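PDB 3CYJ: mandelate racemase/muconate lactonizing enzyme-like protein from Rubrobacter xylanophilus DSM 9941, which is of unknown function but belongs to the enolase superfamily, pairing an N-terminal capping domain with a TIM-barrel-like C-terminal domain that holds a sodium ion in this crystal. Local coordinates for residues Pro120-Leu125 with Ala306-Glu311; Ala269-Cys274 with Ala301-Ala306; Thr278-Val283 with Ile292-His297. All blocks are in the same frame, centred on the assembly; numbering follows the deposited sequence.

How the interactions relate
The three contacts are close neighbours, with centres 9 to 12 Å apart: interactions 1 and 2 lie at the side of the barrel facing the N-terminal domain, interaction 3 within the barrel domain. Interactions 1 and 2 share Ala306 and touch through the probable hydrogen bond between Ala122 N and His305 ND1 (3.2 Å). Interaction 3 meets interaction 2 in the barrel sheet, where Ala269 O and His297 N lie 2.8 Å apart, a probable hydrogen bond. It meets interaction 1 where Val310 CG1 packs 3.7 Å from Phe294 CD2. Leu280 CD2, 3.6 Å from Ala306 CB, joins all three. The sodium ion, bound by Asp194, Glu221 and Glu222, is about 13 Å from the Phe294 side chain.

Interaction 1: Pro120-Leu125 with Ala306-Glu311; sequences PLADAL and ACCAVE
Ala122 and Leu125, one turn apart on the short helix 121-124 and its C-terminal exit, pack against Cys308 and Ala309 in the 3-10 segment 307-309. The contact is wholly apolar, and its closest approaches are between CB atoms. Ala122 CB lies 4.1 Å from Cys308 CB, and one step along the interface Leu125 CB is 4.1 Å from Ala309 CB. With chi1 at -78°, Cys308 SG stands beside its own backbone N, at the margin of contact, 4.4 Å from Ala122 CB. In Leu125, CG is set opposite the carbonyl carbon (chi1 -66°), which carries the CD1 branch over the backbone of Ala306, 4.4 Å from its CA; the methyl of Ala306 itself points away from the 120-125 segment.

The backbones hold these groups in place. Pro120 is the N-cap residue of the helix, and Ala124 N donates to Pro120 O at 3.2 Å. Leu125 is the first residue to leave helical conformation, and its CB is directed at the partner segment. Across the gap, Ala309 N bonds to Ala306 O at 3.0 Å, closing the tight turn that presents Cys308 and Ala309 together. A probable hydrogen bond from Ala122 N to His305, just before that turn, adds a polar tie.

The contact thus joins the short helix 121-124, which follows helix 97-116, to the connection between helix 300-306 and barrel strand 313-319. Leu125 also packs on Trp110 of helix 97-116 and on Ile277 of helix 276-280, which Ala306 touches as well.

Interaction 2: Ala269-Cys274 with Ala301-Ala306; sequences ADVTRC and AVSAHA
An Asx turn at the C-terminal end of barrel strand 266-269 presents Val271 to helix 300-306, so that the contact is between the loops and helices that follow two adjacent strands of the barrel. Val271 makes every direct contact across to the helix. Its CG1 methyl lies between backbone N and carbonyl carbon (chi1 79°) and reaches Val302 CB at 3.9 Å, the two valine side chains meeting at a slant. The same methyl is 3.8 Å from Ser303 OG. The other branch, CG2, reaches the next turn of the helix and meets Ala306 CB at 4.1 Å, so the two methyls of Val271 span one helical turn.

The polar link is a water, which accepts from Val271 N at 2.8 Å and lies 2.8 Å from Ser303 OG. That hydroxyl is also hydrogen-bonded to Ala299 O and Cys298 O, just before the helix.

Asp270 bonds back onto the turn. Its OD1 takes Thr272 N at 2.8 Å on the anti side and the Thr272 hydroxyl at 2.7 Å on the syn side, both from one face of the carboxylate and somewhat out of its plane. Its backbone O accepts from Arg273 N and Cys274 N. These paired bonds are consistent with a well-defined turn around Val271.

Outward, loop and helix both face the N-terminal domain: the helix through Val302, which packs on Ile107 of helix 97-116, and the loop through Thr272 O, which bonds to Thr52 OG1 near the end of strand 46-53 of the antiparallel N-terminal sheet.

Interaction 3: Thr278-Val283 with Ile292-His297; sequences TGLLRV and IPFSAH
A CH-pi contact between Val283 and Phe294, backed by Leu280, packs helical residues onto the barrel strand 294-296. It belongs to the beta-alpha-beta crossover in which helices 276-280 and 283-290 connect the parallel neighbouring strands 266-269 and 294-296. Val283 CG1 stands over one face of the Phe294 ring, 3.7 Å from its centroid and 25° off the normal, displaced toward the rim where CD1 is 3.4 Å away. The side chains cross at about a right angle. Val283 is modelled with chi1 at 141°, off the staggered positions, and the exact placing of this methyl deserves some caution.

Leu280 takes the far end of the ring. Its CG lies opposite the backbone N (chi1 -163°), which brings the isobutyl group nearer the strand, and CD1 comes to 3.6 Å from Phe294 CZ and 4.2 Å from Phe294 CE2. Val283 thus covers one face toward the CD1-CE1 side, and Leu280 meets the CZ end obliquely.

They work as a pair because a type I turn runs from Leu280 to Val283, with Val283 N bonded to Leu280 O at 3.0 Å, and brings both side chains to Phe294. In the extended strand, Phe294 CB points at the 278-283 segment, and the anti chi1 of 170° extends the ring in that direction.

Around it, the ring also rests on Val310 and on Leu313 of strand 313-319, while Val283 packs on Leu257 of helix 254-261. The phenyl group is thereby buried between the barrel wall and its surrounding helices.

Interaction 1: Pro120-Leu125 with Ala306-Glu311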
ATOM      1  N   PRO A 120      -5.291 -32.045 -36.374  1.00 46.43           N
ATOM      2  CA  PRO A 120      -6.241 -31.662 -35.306  1.00 46.07           C
ATOM      3  C   PRO A 120      -5.840 -30.282 -34.708  1.00 45.73           C
ATOM      4  O   PRO A 120      -4.641 -29.961 -34.658  1.00 44.31           O
ATOM      5  CB  PRO A 120      -6.038 -32.749 -34.243  1.00 46.59           C
ATOM      6  CG  PRO A 120      -5.336 -33.920 -34.990  1.00 46.22           C
ATOM      7  CD  PRO A 120      -4.504 -33.252 -36.034  1.00 46.65           C
ATOM      8  N   LEU A 121      -6.811 -29.458 -34.300  1.00 44.90           N
ATOM      9  CA  LEU A 121      -6.457 -28.104 -33.842  1.00 45.27           C
ATOM     10  C   LEU A 121      -5.451 -28.142 -32.679  1.00 44.41           C
ATOM     11  O   LEU A 121      -4.471 -27.391 -32.663  1.00 44.20           O
ATOM     12  CB  LEU A 121      -7.710 -27.282 -33.460  1.00 45.86           C
ATOM     13  CG  LEU A 121      -7.426 -25.828 -33.031  1.00 45.36           C
ATOM     14  CD1 LEU A 121      -6.532 -25.142 -34.009  1.00 36.76           C
ATOM     15  CD2 LEU A 121      -8.716 -25.013 -32.822  1.00 47.79           C
ATOM     16  N   ALA A 122      -5.683 -29.053 -31.736  1.00 44.42           N
ATOM     17  CA  ALA A 122      -4.810 -29.203 -30.595  1.00 44.61           C
ATOM     18  C   ALA A 122      -3.365 -29.382 -31.028  1.00 46.01           C
ATOM     19  O   ALA A 122      -2.448 -28.826 -30.392  1.00 47.74           O
ATOM     20  CB  ALA A 122      -5.271 -30.328 -29.746  1.00 45.21           C
ATOM     21  N   ASP A 123      -3.142 -30.095 -32.135  1.00 46.31           N
ATOM     22  CA  ASP A 123      -1.788 -30.300 -32.669  1.00 46.58           C
ATOM     23  C   ASP A 123      -1.206 -29.101 -33.397  1.00 45.98           C
ATOM     24  O   ASP A 123       0.017 -29.000 -33.527  1.00 45.64           O
ATOM     25  CB  ASP A 123      -1.734 -31.547 -33.569  1.00 47.21           C
ATOM     26  CG  ASP A 123      -1.818 -32.845 -32.762  1.00 51.93           C
ATOM     27  OD1 ASP A 123      -2.508 -33.786 -33.242  1.00 56.41           O
ATOM     28  OD2 ASP A 123      -1.226 -32.913 -31.632  1.00 54.62           O
ATOM     29  N   ALA A 124      -2.056 -28.190 -33.874  1.00 45.36           N
ATOM     30  CA  ALA A 124      -1.556 -26.971 -34.526  1.00 44.75           C
ATOM     31  C   ALA A 124      -1.164 -25.862 -33.507  1.00 44.72           C
ATOM     32  O   ALA A 124      -0.483 -24.885 -33.837  1.00 44.73           O
ATOM     33  CB  ALA A 124      -2.581 -26.436 -35.547  1.00 44.91           C
ATOM     34  N   LEU A 125      -1.609 -26.013 -32.265  1.00 44.30           N
ATOM     35  CA  LEU A 125      -1.263 -25.078 -31.205  1.00 42.80           C
ATOM     36  C   LEU A 125      -0.127 -25.667 -30.362  1.00 43.41           C
ATOM     37  O   LEU A 125       0.126 -26.881 -30.442  1.00 43.40           O
ATOM     38  CB  LEU A 125      -2.498 -24.900 -30.340  1.00 42.85           C
ATOM     39  CG  LEU A 125      -3.686 -24.209 -31.045  1.00 42.20           C
ATOM     40  CD1 LEU A 125      -4.944 -24.362 -30.250  1.00 40.49           C
ATOM     41  CD2 LEU A 125      -3.323 -22.736 -31.284  1.00 36.94           C
ATOM     42  N   ALA A 306      -8.611 -25.929 -27.499  1.00 44.62           N
ATOM     43  CA  ALA A 306      -7.916 -24.713 -27.067  1.00 43.60           C
ATOM     44  C   ALA A 306      -7.206 -24.942 -25.735  1.00 42.71           C
ATOM     45  O   ALA A 306      -6.060 -24.534 -25.559  1.00 42.48           O
ATOM     46  CB  ALA A 306      -8.897 -23.521 -26.996  1.00 43.11           C
ATOM     47  N   CYS A 307      -7.870 -25.647 -24.829  1.00 42.38           N
ATOM     48  CA  CYS A 307      -7.350 -25.867 -23.487  1.00 42.42           C
ATOM     49  C   CYS A 307      -6.169 -26.832 -23.425  1.00 42.40           C
ATOM     50  O   CYS A 307      -5.513 -26.929 -22.387  1.00 42.20           O
ATOM     51  CB  CYS A 307      -8.467 -26.377 -22.604  1.00 43.19           C
ATOM     52  SG  CYS A 307      -9.533 -25.072 -21.982  1.00 45.97           S
ATOM     53  N   CYS A 308      -5.885 -27.532 -24.531  1.00 42.22           N
ATOM     54  CA  CYS A 308      -4.739 -28.449 -24.574  1.00 41.92           C
ATOM     55  C   CYS A 308      -3.490 -27.601 -24.605  1.00 40.83           C
ATOM     56  O   CYS A 308      -2.374 -28.043 -24.306  1.00 40.06           O
ATOM     57  CB  CYS A 308      -4.822 -29.405 -25.773  1.00 41.64           C
ATOM     58  SG  CYS A 308      -6.026 -30.777 -25.461  1.00 44.79           S
ATOM     59  N   ALA A 309      -3.690 -26.346 -24.940  1.00 39.19           N
ATOM     60  CA  ALA A 309      -2.535 -25.459 -25.101  1.00 39.38           C
ATOM     61  C   ALA A 309      -2.203 -24.653 -23.826  1.00 39.56           C
ATOM     62  O   ALA A 309      -1.272 -23.833 -23.828  1.00 39.91           O
ATOM     63  CB  ALA A 309      -2.769 -24.528 -26.262  1.00 37.69           C
ATOM     64  N   VAL A 310      -3.005 -24.848 -22.775  1.00 39.20           N
ATOM     65  CA  VAL A 310      -2.950 -24.024 -21.550  1.00 39.06           C
ATOM     66  C   VAL A 310      -2.346 -24.858 -20.422  1.00 39.20           C
ATOM     67  O   VAL A 310      -2.967 -25.812 -19.961  1.00 40.04           O
ATOM     68  CB  VAL A 310      -4.395 -23.466 -21.185  1.00 39.03           C
ATOM     69  CG1 VAL A 310      -4.419 -22.664 -19.862  1.00 34.69           C
ATOM     70  CG2 VAL A 310      -4.912 -22.615 -22.339  1.00 36.24           C
ATOM     71  N   GLU A 311      -1.113 -24.558 -20.037  1.00 39.41           N
ATOM     72  CA  GLU A 311      -0.468 -25.328 -18.991  1.00 40.96           C
ATOM     73  C   GLU A 311      -1.201 -25.280 -17.643  1.00 41.78           C
ATOM     74  O   GLU A 311      -1.378 -26.299 -16.939  1.00 41.45           O
ATOM     75  CB  GLU A 311       0.978 -24.875 -18.795  1.00 41.12           C
ATOM     76  CG  GLU A 311       1.690 -25.937 -17.957  1.00 44.06           C
ATOM     77  CD  GLU A 311       3.104 -25.570 -17.579  1.00 47.23           C
ATOM     78  OE1 GLU A 311       3.515 -24.406 -17.857  1.00 42.27           O
ATOM     79  OE2 GLU A 311       3.766 -26.456 -16.968  1.00 46.68           O
TER

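Interaction 2: Ala269-Cys274 with Ala301-Ala306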
ATOM      1  N   ALA A 269     -11.765 -17.987 -18.059  1.00 39.45           N
ATOM      2  CA  ALA A 269     -12.091 -17.235 -19.252  1.00 38.58           C
ATOM      3  C   ALA A 269     -12.889 -18.125 -20.225  1.00 38.23           C
ATOM      4  O   ALA A 269     -12.964 -19.341 -20.076  1.00 37.32           O
ATOM      5  CB  ALA A 269     -10.831 -16.588 -19.886  1.00 36.96           C
ATOM      6  N   ASP A 270     -13.554 -17.491 -21.175  1.00 37.77           N
ATOM      7  CA  ASP A 270     -14.434 -18.184 -22.098  1.00 37.94           C
ATOM      8  C   ASP A 270     -13.846 -17.955 -23.466  1.00 37.72           C
ATOM      9  O   ASP A 270     -13.772 -16.822 -23.930  1.00 37.57           O
ATOM     10  CB  ASP A 270     -15.807 -17.539 -21.964  1.00 39.19           C
ATOM     11  CG  ASP A 270     -16.869 -18.119 -22.910  1.00 41.32           C
ATOM     12  OD1 ASP A 270     -16.564 -18.561 -24.050  1.00 47.90           O
ATOM     13  OD2 ASP A 270     -18.037 -18.064 -22.518  1.00 39.97           O
ATOM     14  N   VAL A 271     -13.393 -19.023 -24.101  1.00 37.90           N
ATOM     15  CA  VAL A 271     -12.752 -18.904 -25.421  1.00 39.38           C
ATOM     16  C   VAL A 271     -13.621 -18.142 -26.472  1.00 39.11           C
ATOM     17  O   VAL A 271     -13.090 -17.545 -27.436  1.00 40.02           O
ATOM     18  CB  VAL A 271     -12.316 -20.306 -25.981  1.00 39.43           C
ATOM     19  CG1 VAL A 271     -13.473 -21.033 -26.556  1.00 40.86           C
ATOM     20  CG2 VAL A 271     -11.284 -20.177 -27.037  1.00 39.95           C
ATOM     21  N   THR A 272     -14.930 -18.107 -26.263  1.00 38.44           N
ATOM     22  CA  THR A 272     -15.798 -17.439 -27.227  1.00 38.75           C
ATOM     23  C   THR A 272     -16.000 -15.956 -26.884  1.00 40.12           C
ATOM     24  O   THR A 272     -16.772 -15.247 -27.521  1.00 39.97           O
ATOM     25  CB  THR A 272     -17.141 -18.210 -27.431  1.00 39.22           C
ATOM     26  OG1 THR A 272     -17.996 -18.057 -26.293  1.00 36.86           O
ATOM     27  CG2 THR A 272     -16.878 -19.712 -27.688  1.00 36.82           C
ATOM     28  N   ARG A 273     -15.255 -15.470 -25.895  1.00 40.97           N
ATOM     29  CA  ARG A 273     -15.428 -14.087 -25.471  1.00 41.57           C
ATOM     30  C   ARG A 273     -14.123 -13.362 -25.278  1.00 41.95           C
ATOM     31  O   ARG A 273     -14.067 -12.159 -25.470  1.00 42.31           O
ATOM     32  CB  ARG A 273     -16.171 -14.032 -24.150  1.00 41.58           C
ATOM     33  CG  ARG A 273     -17.593 -14.431 -24.211  1.00 43.81           C
ATOM     34  CD  ARG A 273     -18.079 -14.463 -22.845  1.00 46.32           C
ATOM     35  NE  ARG A 273     -19.508 -14.463 -22.824  1.00 56.13           N
ATOM     36  CZ  ARG A 273     -20.206 -14.757 -21.739  1.00 61.66           C
ATOM     37  NH1 ARG A 273     -19.553 -15.068 -20.605  1.00 60.93           N
ATOM     38  NH2 ARG A 273     -21.542 -14.723 -21.784  1.00 63.28           N
ATOM     39  N   CYS A 274     -13.084 -14.099 -24.884  1.00 41.72           N
ATOM     40  CA  CYS A 274     -11.859 -13.498 -24.415  1.00 42.37           C
ATOM     41  C   CYS A 274     -10.910 -13.291 -25.557  1.00 42.09           C
ATOM     42  O   CYS A 274      -9.709 -13.080 -25.344  1.00 42.71           O
ATOM     43  CB  CYS A 274     -11.190 -14.405 -23.372  1.00 42.51           C
ATOM     44  SG  CYS A 274     -10.599 -15.948 -24.114  1.00 44.75           S
ATOM     45  N   ALA A 301     -16.877 -27.755 -26.939  1.00 42.41           N
ATOM     46  CA  ALA A 301     -16.325 -28.248 -28.202  1.00 41.58           C
ATOM     47  C   ALA A 301     -15.090 -27.497 -28.688  1.00 42.15           C
ATOM     48  O   ALA A 301     -14.116 -28.141 -29.119  1.00 42.95           O
ATOM     49  CB  ALA A 301     -17.390 -28.278 -29.286  1.00 41.62           C
ATOM     50  N   VAL A 302     -15.106 -26.157 -28.640  1.00 41.08           N
ATOM     51  CA  VAL A 302     -13.860 -25.417 -28.914  1.00 40.80           C
ATOM     52  C   VAL A 302     -12.828 -25.580 -27.773  1.00 39.78           C
ATOM     53  O   VAL A 302     -11.648 -25.726 -28.013  1.00 38.84           O
ATOM     54  CB  VAL A 302     -14.034 -23.922 -29.101  1.00 39.99           C
ATOM     55  CG1 VAL A 302     -12.728 -23.402 -29.631  1.00 39.60           C
ATOM     56  CG2 VAL A 302     -15.144 -23.619 -30.081  1.00 45.49           C
ATOM     57  N   SER A 303     -13.301 -25.548 -26.537  1.00 39.44           N
ATOM     58  CA  SER A 303     -12.418 -25.529 -25.398  1.00 41.15           C
ATOM     59  C   SER A 303     -11.585 -26.831 -25.287  1.00 41.59           C
ATOM     60  O   SER A 303     -10.425 -26.763 -24.895  1.00 42.72           O
ATOM     61  CB  SER A 303     -13.223 -25.270 -24.113  1.00 40.83           C
ATOM     62  OG  SER A 303     -13.819 -23.988 -24.160  1.00 43.15           O
ATOM     63  N   ALA A 304     -12.161 -27.988 -25.650  1.00 41.49           N
ATOM     64  CA  ALA A 304     -11.422 -29.247 -25.699  1.00 42.78           C
ATOM     65  C   ALA A 304     -10.113 -29.142 -26.507  1.00 43.81           C
ATOM     66  O   ALA A 304      -9.074 -29.707 -26.100  1.00 45.44           O
ATOM     67  CB  ALA A 304     -12.296 -30.369 -26.229  1.00 42.20           C
ATOM     68  N   HIS A 305     -10.109 -28.381 -27.604  1.00 43.46           N
ATOM     69  CA  HIS A 305      -8.840 -28.191 -28.307  1.00 44.26           C
ATOM     70  C   HIS A 305      -7.977 -27.090 -27.713  1.00 44.99           C
ATOM     71  O   HIS A 305      -6.767 -27.296 -27.440  1.00 45.48           O
ATOM     72  CB  HIS A 305      -9.064 -27.948 -29.785  1.00 44.64           C
ATOM     73  CG  HIS A 305      -9.544 -29.164 -30.513  1.00 46.43           C
ATOM     74  ND1 HIS A 305      -8.688 -30.011 -31.192  1.00 49.31           N
ATOM     75  CD2 HIS A 305     -10.780 -29.712 -30.613  1.00 46.15           C
ATOM     76  CE1 HIS A 305      -9.386 -31.016 -31.693  1.00 46.95           C
ATOM     77  NE2 HIS A 305     -10.654 -30.858 -31.354  1.00 43.54           N
ATOM     78  N   ALA A 306      -8.611 -25.929 -27.499  1.00 44.62           N
ATOM     79  CA  ALA A 306      -7.916 -24.713 -27.067  1.00 43.60           C
ATOM     80  C   ALA A 306      -7.206 -24.942 -25.735  1.00 42.71           C
ATOM     81  O   ALA A 306      -6.060 -24.534 -25.559  1.00 42.48           O
ATOM     82  CB  ALA A 306      -8.897 -23.521 -26.996  1.00 43.11           C
TER
HETATM   83  O   HOH W   1     -14.031 -21.466 -22.900  1.00 36.00           O

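Interaction 3: Thr278-Val283 with Ile292-His297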
ATOM      1  N   THR A 278      -6.370 -17.059 -30.100  1.00 41.25           N
ATOM      2  CA  THR A 278      -5.282 -16.132 -29.927  1.00 41.59           C
ATOM      3  C   THR A 278      -5.353 -15.496 -28.534  1.00 42.16           C
ATOM      4  O   THR A 278      -4.351 -15.445 -27.842  1.00 42.64           O
ATOM      5  CB  THR A 278      -5.279 -15.090 -31.060  1.00 41.75           C
ATOM      6  OG1 THR A 278      -5.107 -15.793 -32.291  1.00 41.52           O
ATOM      7  CG2 THR A 278      -4.143 -14.080 -30.895  1.00 40.53           C
ATOM      8  N   GLY A 279      -6.551 -15.063 -28.105  1.00 42.05           N
ATOM      9  CA  GLY A 279      -6.722 -14.490 -26.781  1.00 41.95           C
ATOM     10  C   GLY A 279      -6.349 -15.489 -25.686  1.00 42.47           C
ATOM     11  O   GLY A 279      -5.601 -15.154 -24.731  1.00 42.29           O
ATOM     12  N   LEU A 280      -6.848 -16.718 -25.822  1.00 42.49           N
ATOM     13  CA  LEU A 280      -6.629 -17.733 -24.814  1.00 44.02           C
ATOM     14  C   LEU A 280      -5.164 -18.052 -24.556  1.00 45.04           C
ATOM     15  O   LEU A 280      -4.807 -18.395 -23.446  1.00 46.65           O
ATOM     16  CB  LEU A 280      -7.428 -19.003 -25.119  1.00 44.12           C
ATOM     17  CG  LEU A 280      -7.591 -19.955 -23.922  1.00 44.82           C
ATOM     18  CD1 LEU A 280      -8.417 -19.354 -22.833  1.00 47.39           C
ATOM     19  CD2 LEU A 280      -8.248 -21.286 -24.314  1.00 45.70           C
ATOM     20  N   LEU A 281      -4.321 -17.925 -25.572  1.00 46.27           N
ATOM     21  CA  LEU A 281      -2.898 -18.281 -25.515  1.00 47.20           C
ATOM     22  C   LEU A 281      -2.134 -17.395 -24.546  1.00 47.96           C
ATOM     23  O   LEU A 281      -1.035 -17.730 -24.069  1.00 48.87           O
ATOM     24  CB  LEU A 281      -2.273 -18.172 -26.923  1.00 46.43           C
ATOM     25  CG  LEU A 281      -2.604 -19.368 -27.823  1.00 46.15           C
ATOM     26  CD1 LEU A 281      -2.279 -19.123 -29.302  1.00 46.02           C
ATOM     27  CD2 LEU A 281      -1.885 -20.612 -27.297  1.00 47.68           C
ATOM     28  N   ARG A 282      -2.720 -16.248 -24.248  1.00 48.85           N
ATOM     29  CA  ARG A 282      -2.083 -15.298 -23.361  1.00 49.17           C
ATOM     30  C   ARG A 282      -2.388 -15.591 -21.903  1.00 49.00           C
ATOM     31  O   ARG A 282      -1.770 -15.029 -21.014  1.00 49.12           O
ATOM     32  CB  ARG A 282      -2.571 -13.916 -23.695  1.00 49.88           C
ATOM     33  CG  ARG A 282      -1.745 -13.354 -24.785  1.00 53.99           C
ATOM     34  CD  ARG A 282      -2.344 -13.569 -26.200  1.00 58.70           C
ATOM     35  NE  ARG A 282      -1.625 -12.688 -27.109  1.00 62.79           N
ATOM     36  CZ  ARG A 282      -1.847 -11.382 -27.184  1.00 64.43           C
ATOM     37  NH1 ARG A 282      -1.119 -10.654 -27.994  1.00 67.09           N
ATOM     38  NH2 ARG A 282      -2.793 -10.800 -26.439  1.00 65.72           N
ATOM     39  N   VAL A 283      -3.301 -16.517 -21.665  1.00 48.22           N
ATOM     40  CA  VAL A 283      -3.860 -16.705 -20.355  1.00 48.54           C
ATOM     41  C   VAL A 283      -2.918 -17.428 -19.419  1.00 47.59           C
ATOM     42  O   VAL A 283      -2.834 -17.078 -18.232  1.00 47.13           O
ATOM     43  CB  VAL A 283      -5.241 -17.408 -20.461  1.00 49.10           C
ATOM     44  CG1 VAL A 283      -5.419 -18.412 -19.356  1.00 50.03           C
ATOM     45  CG2 VAL A 283      -6.336 -16.365 -20.498  1.00 49.32           C
ATOM     46  N   ILE A 292      -1.765 -19.174 -10.215  1.00 43.63           N
ATOM     47  CA  ILE A 292      -3.067 -19.680  -9.934  1.00 40.87           C
ATOM     48  C   ILE A 292      -3.499 -20.591 -11.083  1.00 40.06           C
ATOM     49  O   ILE A 292      -3.123 -20.361 -12.233  1.00 40.22           O
ATOM     50  CB  ILE A 292      -4.081 -18.492  -9.710  1.00 41.33           C
ATOM     51  CG1 ILE A 292      -4.214 -17.608 -10.970  1.00 40.49           C
ATOM     52  CG2 ILE A 292      -3.698 -17.704  -8.452  1.00 41.02           C
ATOM     53  CD1 ILE A 292      -5.125 -16.438 -10.830  1.00 36.11           C
ATOM     54  N   PRO A 293      -4.322 -21.598 -10.787  1.00 38.18           N
ATOM     55  CA  PRO A 293      -4.950 -22.423 -11.833  1.00 37.22           C
ATOM     56  C   PRO A 293      -5.951 -21.648 -12.714  1.00 36.90           C
ATOM     57  O   PRO A 293      -6.440 -20.591 -12.346  1.00 35.71           O
ATOM     58  CB  PRO A 293      -5.751 -23.503 -11.034  1.00 37.53           C
ATOM     59  CG  PRO A 293      -5.474 -23.242  -9.531  1.00 36.49           C
ATOM     60  CD  PRO A 293      -4.875 -21.849  -9.429  1.00 38.40           C
ATOM     61  N   PHE A 294      -6.212 -22.186 -13.899  1.00 37.28           N
ATOM     62  CA  PHE A 294      -7.145 -21.619 -14.846  1.00 37.21           C
ATOM     63  C   PHE A 294      -8.353 -22.583 -15.037  1.00 36.67           C
ATOM     64  O   PHE A 294      -8.208 -23.798 -14.916  1.00 35.84           O
ATOM     65  CB  PHE A 294      -6.425 -21.346 -16.177  1.00 36.90           C
ATOM     66  CG  PHE A 294      -7.341 -20.984 -17.305  1.00 38.48           C
ATOM     67  CD1 PHE A 294      -7.881 -19.699 -17.411  1.00 39.83           C
ATOM     68  CD2 PHE A 294      -7.708 -21.953 -18.272  1.00 40.90           C
ATOM     69  CE1 PHE A 294      -8.775 -19.369 -18.505  1.00 38.99           C
ATOM     70  CE2 PHE A 294      -8.540 -21.630 -19.353  1.00 34.83           C
ATOM     71  CZ  PHE A 294      -9.087 -20.360 -19.460  1.00 36.58           C
ATOM     72  N   SER A 295      -9.528 -22.056 -15.370  1.00 35.59           N
ATOM     73  CA  SER A 295     -10.636 -22.945 -15.690  1.00 35.89           C
ATOM     74  C   SER A 295     -11.421 -22.347 -16.860  1.00 36.47           C
ATOM     75  O   SER A 295     -11.776 -21.136 -16.838  1.00 36.60           O
ATOM     76  CB  SER A 295     -11.526 -23.144 -14.467  1.00 35.91           C
ATOM     77  OG  SER A 295     -12.632 -23.960 -14.794  1.00 37.44           O
ATOM     78  N   ALA A 296     -11.622 -23.136 -17.913  1.00 36.40           N
ATOM     79  CA  ALA A 296     -12.343 -22.631 -19.070  1.00 38.06           C
ATOM     80  C   ALA A 296     -13.848 -22.630 -18.864  1.00 38.85           C
ATOM     81  O   ALA A 296     -14.441 -23.553 -18.271  1.00 38.24           O
ATOM     82  CB  ALA A 296     -11.970 -23.381 -20.311  1.00 38.56           C
ATOM     83  N   HIS A 297     -14.448 -21.549 -19.300  1.00 40.47           N
ATOM     84  CA  HIS A 297     -15.878 -21.337 -19.099  1.00 43.05           C
ATOM     85  C   HIS A 297     -16.608 -21.522 -20.453  1.00 42.59           C
ATOM     86  O   HIS A 297     -16.177 -20.935 -21.465  1.00 41.30           O
ATOM     87  CB  HIS A 297     -16.045 -19.927 -18.522  1.00 43.55           C
ATOM     88  CG  HIS A 297     -17.457 -19.511 -18.302  1.00 48.12           C
ATOM     89  ND1 HIS A 297     -18.146 -19.808 -17.141  1.00 51.90           N
ATOM     90  CD2 HIS A 297     -18.306 -18.786 -19.078  1.00 51.23           C
ATOM     91  CE1 HIS A 297     -19.368 -19.303 -17.224  1.00 54.48           C
ATOM     92  NE2 HIS A 297     -19.490 -18.679 -18.388  1.00 52.88           N
TER